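Long-range contacts in antifreeze protein (Marinomonas primoryensis, PDB 3P4G), which binds ice through anchored, ordered water as a hyperactive, calcium-dependent antifreeze built as a right-handed beta-helix: residues G165-G170 and T186-G191; G206-E211 and G225-N230. All blocks are in the same frame, centred on the assembly; numbering follows the deposited sequence.

Contact 1: residues G165-G170 and T186-G191; sequences GHDVSG and TINASG. With MG (magnesium ion), chain T.
N188 ND2 is held by S169 OG, by D167 OD2 and by a magnesium-bound water. N188 ND2 donates to S169 OG at 2.8 Å, the hydroxyl lying close to the amide plane. D167 OD2 receives a weak bond from N188 ND2 at 3.5 Å, with the carboxylate and amide planes turned 78° apart. The third acceptor is the water; D167 OD2 coordinates the magnesium ion directly at 2.1 Å. A second magnesium-bound water donates to N188 OD1 at 2.5 Å, which leaves both ends of the amide tied to the metal's hydration shell. D167 CG lies beside its own backbone N (chi1 -64°), and from there OD1 accepts T186 N on its anti side at 3.1 Å, as well as a hydrogen from another metal water.

The backbones are joined by a single beta bridge between V168 and I187 in adjacent coils of the beta-helix: V168 N bonds to T186 O, and N188 N to V168 O. Within the type I turn N188-G191, S190 OG donates in plane to a lone pair of S169 O at 2.7 Å. The magnesium would probably polarise the two waters that donate to D167 OD1 and N188 OD1, strengthening those bonds.

Contact 2: residues G206-E211 and G225-N230; sequences GDLFGE and GKVSGN
D207 OD1 takes the backbone N-H of K226 on the anti side of its carboxylate, K226 N lying 2.9 Å from it. The donor sits 29° out of the carboxylate plane. Backbone bonds continue the pairing, and L208 N gives to K226 O at 2.8 Å. L208 O is gripped twice, by S228 N at 2.8 Å and by G229 N at 3.1 Å. Farther on, N230 N reaches G210 O. On the buried side L208 and V227 lie alongside each other, pointing the same way, with CD2 of the leucine 4.2 Å from CG1 of the valine.

This is the stacking of a right-handed parallel beta-helix: the two segments run only 2° apart in direction, equivalent positions fall nineteen residues apart, and the turns pass into parallel pairing at E211 and N230, where strands 211-213 and 230-232 begin. G229 CA lies so close to G210 O that a CB there would clash.

S228 OG meets the F209 ring obliquely, 3.1 Å from CD1, and a water joins it to F209 O. The same ring sets one face over D207 CB, which sits 3.5 Å above the plane toward the rim. With an alanine in place of D207, the K226 N-H would probably be left without its acceptor. D207 is itself positioned from the preceding coil, its N bonded to T186 OG1, while E211 OE1 forms a salt bridge with K192.

In the fold
Contacts 1 and 2 follow one another along the chain and along the solenoid, their centres about 9 Å apart. They meet directly: 186-191 stacks on 206-211 through probable hydrogen bonds from F209 N to I187 O, 2.9 Å, and from I187 N to D207 O, 3.0 Å. I187 CB also packs on L208 CD1 at 3.7 Å, which continues the apolar interior from one contact to the other. Magnesium belongs to contact 1, yet the F209 side chain of contact 2 is about 7 Å from a magnesium ion. None of the calcium ligands lies in these segments; the strands that follow them, such as 171-173 and 192-194, lead to calcium-binding turns.

Contact 1: residues G165-G170 and T186-G191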
ATOM      1  N   GLY A 165       8.941   1.349   2.314  1.00  6.23           N
ATOM      2  CA  GLY A 165      10.331   1.026   1.984  1.00  6.66           C
ATOM      3  C   GLY A 165      10.629  -0.462   1.887  1.00  8.28           C
ATOM      4  O   GLY A 165      11.400  -0.898   1.047  1.00  8.86           O
ATOM      5  N   HIS A 166      10.119  -1.203   2.858  1.00  7.59           N
ATOM      6  CA  HIS A 166      10.416  -2.631   2.935  1.00 10.32           C
ATOM      7  C   HIS A 166       9.222  -3.554   2.580  1.00  9.43           C
ATOM      8  O   HIS A 166       8.677  -3.464   1.467  1.00  9.66           O
ATOM      9  CB  HIS A 166      11.067  -2.964   4.294  1.00 11.33           C
ATOM     10  CG  HIS A 166      12.328  -2.197   4.575  1.00 15.94           C
ATOM     11  ND1 HIS A 166      12.914  -2.162   5.826  1.00 21.94           N
ATOM     12  CD2 HIS A 166      13.120  -1.444   3.770  1.00 18.25           C
ATOM     13  CE1 HIS A 166      14.017  -1.429   5.775  1.00 25.40           C
ATOM     14  NE2 HIS A 166      14.169  -0.984   4.536  1.00 19.25           N
ATOM     15  N   ASP A 167       8.765  -4.417   3.514  1.00  9.46           N
ATOM     16  CA  ASP A 167       7.809  -5.496   3.157  1.00  8.78           C
ATOM     17  C   ASP A 167       6.389  -5.156   3.602  1.00  8.70           C
ATOM     18  O   ASP A 167       6.175  -4.298   4.491  1.00  8.88           O
ATOM     19  CB  ASP A 167       8.157  -6.802   3.919  1.00 10.28           C
ATOM     20  CG  ASP A 167       9.503  -7.368   3.548  1.00 14.18           C
ATOM     21  OD1 ASP A 167      10.021  -7.098   2.457  1.00 11.66           O
ATOM     22  OD2 ASP A 167      10.052  -8.121   4.371  1.00 16.31           O
ATOM     23  N   VAL A 168       5.439  -5.846   3.000  1.00  6.98           N
ATOM     24  CA  VAL A 168       4.067  -5.847   3.542  1.00  6.85           C
ATOM     25  C   VAL A 168       3.825  -7.242   4.123  1.00  8.57           C
ATOM     26  O   VAL A 168       3.871  -8.251   3.408  1.00  9.36           O
ATOM     27  CB  VAL A 168       3.026  -5.573   2.457  1.00  6.13           C
ATOM     28  CG1 VAL A 168       1.595  -5.696   3.041  1.00  6.08           C
ATOM     29  CG2 VAL A 168       3.182  -4.166   1.818  1.00 10.57           C
ATOM     30  N   SER A 169       3.528  -7.282   5.421  1.00  8.46           N
ATOM     31  CA  SER A 169       3.156  -8.544   6.071  1.00  9.39           C
ATOM     32  C   SER A 169       1.730  -8.440   6.580  1.00  9.48           C
ATOM     33  O   SER A 169       1.078  -9.472   6.830  1.00 12.08           O
ATOM     34  CB  SER A 169       4.108  -8.861   7.226  1.00  9.87           C
ATOM     35  OG  SER A 169       5.417  -9.269   6.772  1.00 12.59           O
ATOM     36  N   GLY A 170       1.223  -7.222   6.760  1.00  9.96           N
ATOM     37  CA  GLY A 170      -0.170  -7.010   7.139  1.00  9.57           C
ATOM     38  C   GLY A 170      -1.097  -6.828   5.938  1.00 10.60           C
ATOM     39  O   GLY A 170      -0.784  -7.273   4.805  1.00 10.30           O
ATOM     40  N   THR A 186       8.985  -6.859  -0.415  1.00  9.97           N
ATOM     41  CA  THR A 186       8.170  -8.019  -0.747  1.00 10.12           C
ATOM     42  C   THR A 186       6.839  -8.005  -0.038  1.00  9.86           C
ATOM     43  O   THR A 186       6.744  -7.545   1.113  1.00  8.67           O
ATOM     44  CB  THR A 186       8.995  -9.307  -0.394  1.00 10.85           C
ATOM     45  OG1 THR A 186      10.078  -9.425  -1.350  1.00 11.77           O
ATOM     46  CG2 THR A 186       8.152 -10.601  -0.366  1.00 13.28           C
ATOM     47  N   ILE A 187       5.808  -8.446  -0.753  1.00  7.91           N
ATOM     48  CA  ILE A 187       4.524  -8.701  -0.125  1.00  7.03           C
ATOM     49  C   ILE A 187       4.639 -10.141   0.342  1.00  8.76           C
ATOM     50  O   ILE A 187       4.611 -11.077  -0.466  1.00  9.30           O
ATOM     51  CB  ILE A 187       3.335  -8.497  -1.042  1.00  7.12           C
ATOM     52  CG1 ILE A 187       3.296  -7.047  -1.508  1.00  8.28           C
ATOM     53  CG2 ILE A 187       2.016  -8.787  -0.260  1.00  8.33           C
ATOM     54  CD1 ILE A 187       2.161  -6.697  -2.506  1.00  9.19           C
ATOM     55  N   ASN A 188       4.803 -10.291   1.647  1.00  7.77           N
ATOM     56  CA  ASN A 188       4.988 -11.597   2.286  1.00 10.38           C
ATOM     57  C   ASN A 188       3.757 -12.501   2.189  1.00 10.43           C
ATOM     58  O   ASN A 188       2.692 -12.063   1.820  1.00  9.94           O
ATOM     59  CB  ASN A 188       5.445 -11.408   3.735  1.00 11.65           C
ATOM     60  CG  ASN A 188       6.924 -11.043   3.843  1.00 13.23           C
ATOM     61  OD1 ASN A 188       7.786 -11.633   3.167  1.00 15.07           O
ATOM     62  ND2 ASN A 188       7.232 -10.116   4.756  1.00 15.89           N
ATOM     63  N   ALA A 189       3.914 -13.773   2.515  1.00 11.81           N
ATOM     64  CA  ALA A 189       2.817 -14.711   2.371  1.00 12.70           C
ATOM     65  C   ALA A 189       1.580 -14.245   3.120  1.00 13.35           C
ATOM     66  O   ALA A 189       0.464 -14.495   2.652  1.00 13.75           O
ATOM     67  CB  ALA A 189       3.227 -16.147   2.815  1.00 14.77           C
ATOM     68  N   SER A 190       1.766 -13.579   4.275  1.00 12.99           N
ATOM     69  CA  SER A 190       0.631 -13.159   5.107  1.00 13.69           C
ATOM     70  C   SER A 190       0.059 -11.805   4.636  1.00 11.89           C
ATOM     71  O   SER A 190      -1.035 -11.385   5.092  1.00 13.46           O
ATOM     72  CB  SER A 190       1.075 -13.042   6.572  1.00 14.85           C
ATOM     73  OG  SER A 190       2.085 -12.014   6.693  1.00 13.88           O
ATOM     74  N   GLY A 191       0.801 -11.129   3.755  1.00 10.87           N
ATOM     75  CA  GLY A 191       0.513  -9.707   3.396  1.00  8.21           C
ATOM     76  C   GLY A 191      -0.456  -9.636   2.241  1.00  8.20           C
ATOM     77  O   GLY A 191      -0.525 -10.562   1.390  1.00  8.09           O
TER
HETATM   78 MG    MG T 326      11.445  -9.522   3.798  1.00 23.32          MG
HETATM   79  O   HOH W   1      12.202  -8.512   2.286  1.00 13.54           O
HETATM   80  O   HOH W   2      10.214 -10.446   5.550  1.00 20.02           O
HETATM   81  O   HOH W   3      10.221 -11.177   2.676  1.00 10.69           O
HETATM   82  O   HOH W   4      12.838 -11.064   4.065  1.00 11.75           O

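Contact 2: residues G206-E211 and G225-N230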
ATOM      1  N   GLY A 206       9.976  -6.000  -4.902  1.00  9.03           N
ATOM      2  CA  GLY A 206      10.444  -7.317  -4.495  1.00  8.96           C
ATOM      3  C   GLY A 206       9.458  -8.360  -5.026  1.00  9.88           C
ATOM      4  O   GLY A 206       8.873  -8.186  -6.114  1.00  8.39           O
ATOM      5  N   ASP A 207       9.271  -9.431  -4.253  1.00  8.93           N
ATOM      6  CA  ASP A 207       8.511 -10.582  -4.707  1.00  9.79           C
ATOM      7  C   ASP A 207       7.080 -10.472  -4.191  1.00  8.94           C
ATOM      8  O   ASP A 207       6.825  -9.674  -3.285  1.00  9.13           O
ATOM      9  CB  ASP A 207       9.125 -11.835  -4.096  1.00  9.09           C
ATOM     10  CG  ASP A 207      10.584 -12.006  -4.488  1.00 13.67           C
ATOM     11  OD1 ASP A 207      10.928 -11.687  -5.636  1.00 16.69           O
ATOM     12  OD2 ASP A 207      11.378 -12.415  -3.630  1.00 15.58           O
ATOM     13  N   LEU A 208       6.167 -11.206  -4.834  1.00  7.89           N
ATOM     14  CA  LEU A 208       4.792 -11.356  -4.346  1.00  7.36           C
ATOM     15  C   LEU A 208       4.566 -12.788  -3.901  1.00  9.75           C
ATOM     16  O   LEU A 208       4.399 -13.693  -4.756  1.00  9.68           O
ATOM     17  CB  LEU A 208       3.783 -11.013  -5.450  1.00  8.17           C
ATOM     18  CG  LEU A 208       2.311 -11.206  -5.078  1.00  6.82           C
ATOM     19  CD1 LEU A 208       1.934 -10.427  -3.828  1.00  8.07           C
ATOM     20  CD2 LEU A 208       1.383 -10.823  -6.252  1.00  9.06           C
ATOM     21  N   PHE A 209       4.619 -12.999  -2.576  1.00  9.52           N
ATOM     22  CA  PHE A 209       4.304 -14.278  -1.957  1.00 10.43           C
ATOM     23  C   PHE A 209       2.891 -14.251  -1.347  1.00 10.18           C
ATOM     24  O   PHE A 209       2.302 -15.331  -1.125  1.00 12.58           O
ATOM     25  CB  PHE A 209       5.338 -14.644  -0.882  1.00  9.22           C
ATOM     26  CG  PHE A 209       6.763 -14.729  -1.386  1.00  9.50           C
ATOM     27  CD1 PHE A 209       7.043 -15.133  -2.690  1.00  9.62           C
ATOM     28  CD2 PHE A 209       7.805 -14.431  -0.538  1.00 12.52           C
ATOM     29  CE1 PHE A 209       8.376 -15.218  -3.123  1.00 11.46           C
ATOM     30  CE2 PHE A 209       9.153 -14.539  -0.949  1.00 12.00           C
ATOM     31  CZ  PHE A 209       9.428 -14.937  -2.237  1.00 12.88           C
ATOM     32  N   GLY A 210       2.361 -13.051  -1.071  1.00 10.63           N
ATOM     33  CA  GLY A 210       0.959 -12.873  -0.552  1.00  9.59           C
ATOM     34  C   GLY A 210      -0.036 -12.637  -1.681  1.00 10.01           C
ATOM     35  O   GLY A 210       0.005 -13.331  -2.697  1.00 11.18           O
ATOM     36  N   GLU A 211      -0.912 -11.654  -1.527  1.00  8.81           N
ATOM     37  CA  GLU A 211      -1.975 -11.409  -2.497  1.00  9.04           C
ATOM     38  C   GLU A 211      -2.064  -9.933  -2.853  1.00  8.61           C
ATOM     39  O   GLU A 211      -1.821  -9.051  -1.993  1.00  8.25           O
ATOM     40  CB  GLU A 211      -3.329 -11.852  -1.907  1.00  9.02           C
ATOM     41  CG  GLU A 211      -3.359 -13.362  -1.516  1.00 14.25           C
ATOM     42  CD  GLU A 211      -4.760 -13.862  -1.315  1.00 20.32           C
ATOM     43  OE1 GLU A 211      -5.506 -13.248  -0.512  1.00 20.14           O
ATOM     44  OE2 GLU A 211      -5.116 -14.856  -1.974  1.00 19.42           O
ATOM     45  N   GLY A 225       9.705  -8.627  -8.942  1.00  9.87           N
ATOM     46  CA  GLY A 225      10.297  -9.871  -8.467  1.00 10.21           C
ATOM     47  C   GLY A 225       9.430 -11.046  -8.870  1.00 10.99           C
ATOM     48  O   GLY A 225       8.690 -10.943  -9.839  1.00 10.58           O
ATOM     49  N   LYS A 226       9.580 -12.159  -8.149  1.00 11.74           N
ATOM     50  CA  LYS A 226       8.924 -13.413  -8.491  1.00 12.13           C
ATOM     51  C   LYS A 226       7.541 -13.368  -7.916  1.00 12.44           C
ATOM     52  O   LYS A 226       7.306 -12.596  -6.981  1.00 12.75           O
ATOM     53  CB  LYS A 226       9.665 -14.597  -7.865  1.00 12.27           C
ATOM     54  CG  LYS A 226      11.126 -14.663  -8.316  1.00 14.08           C
ATOM     55  CD  LYS A 226      11.874 -15.814  -7.641  1.00 18.40           C
ATOM     56  CE  LYS A 226      13.331 -15.857  -8.131  1.00 24.60           C
ATOM     57  NZ  LYS A 226      14.169 -15.029  -7.180  1.00 28.23           N
ATOM     58  N   VAL A 227       6.647 -14.207  -8.450  1.00 10.49           N
ATOM     59  CA  VAL A 227       5.286 -14.307  -7.917  1.00  9.37           C
ATOM     60  C   VAL A 227       5.078 -15.776  -7.580  1.00 10.41           C
ATOM     61  O   VAL A 227       5.194 -16.647  -8.464  1.00 11.70           O
ATOM     62  CB  VAL A 227       4.219 -13.909  -8.967  1.00  9.63           C
ATOM     63  CG1 VAL A 227       2.762 -14.124  -8.436  1.00  8.52           C
ATOM     64  CG2 VAL A 227       4.434 -12.409  -9.389  1.00 10.43           C
ATOM     65  N   SER A 228       4.761 -16.044  -6.318  1.00  9.64           N
ATOM     66  CA  SER A 228       4.206 -17.339  -5.968  1.00 10.12           C
ATOM     67  C   SER A 228       2.768 -17.200  -5.452  1.00  9.65           C
ATOM     68  O   SER A 228       2.122 -18.219  -5.298  1.00 11.02           O
ATOM     69  CB  SER A 228       5.051 -18.059  -4.898  1.00 10.34           C
ATOM     70  OG  SER A 228       5.011 -17.334  -3.662  1.00 10.96           O
ATOM     71  N   GLY A 229       2.305 -15.978  -5.135  1.00  9.25           N
ATOM     72  CA  GLY A 229       0.993 -15.792  -4.489  1.00  8.53           C
ATOM     73  C   GLY A 229      -0.088 -15.486  -5.542  1.00  9.55           C
ATOM     74  O   GLY A 229      -0.044 -16.017  -6.661  1.00 10.18           O
ATOM     75  N   ASN A 230      -1.029 -14.620  -5.219  1.00  8.86           N
ATOM     76  CA  ASN A 230      -2.184 -14.438  -6.095  1.00  9.46           C
ATOM     77  C   ASN A 230      -2.282 -13.011  -6.543  1.00  9.45           C
ATOM     78  O   ASN A 230      -2.073 -12.104  -5.754  1.00  9.96           O
ATOM     79  CB  ASN A 230      -3.465 -14.817  -5.369  1.00 10.23           C
ATOM     80  CG  ASN A 230      -3.481 -16.265  -4.950  1.00 14.32           C
ATOM     81  OD1 ASN A 230      -3.928 -16.602  -3.844  1.00 23.50           O
ATOM     82  ND2 ASN A 230      -2.994 -17.130  -5.809  1.00 12.32           N
TER
HETATM   83  O   HOH W   5       2.961 -17.777  -1.940  1.00  9.27           O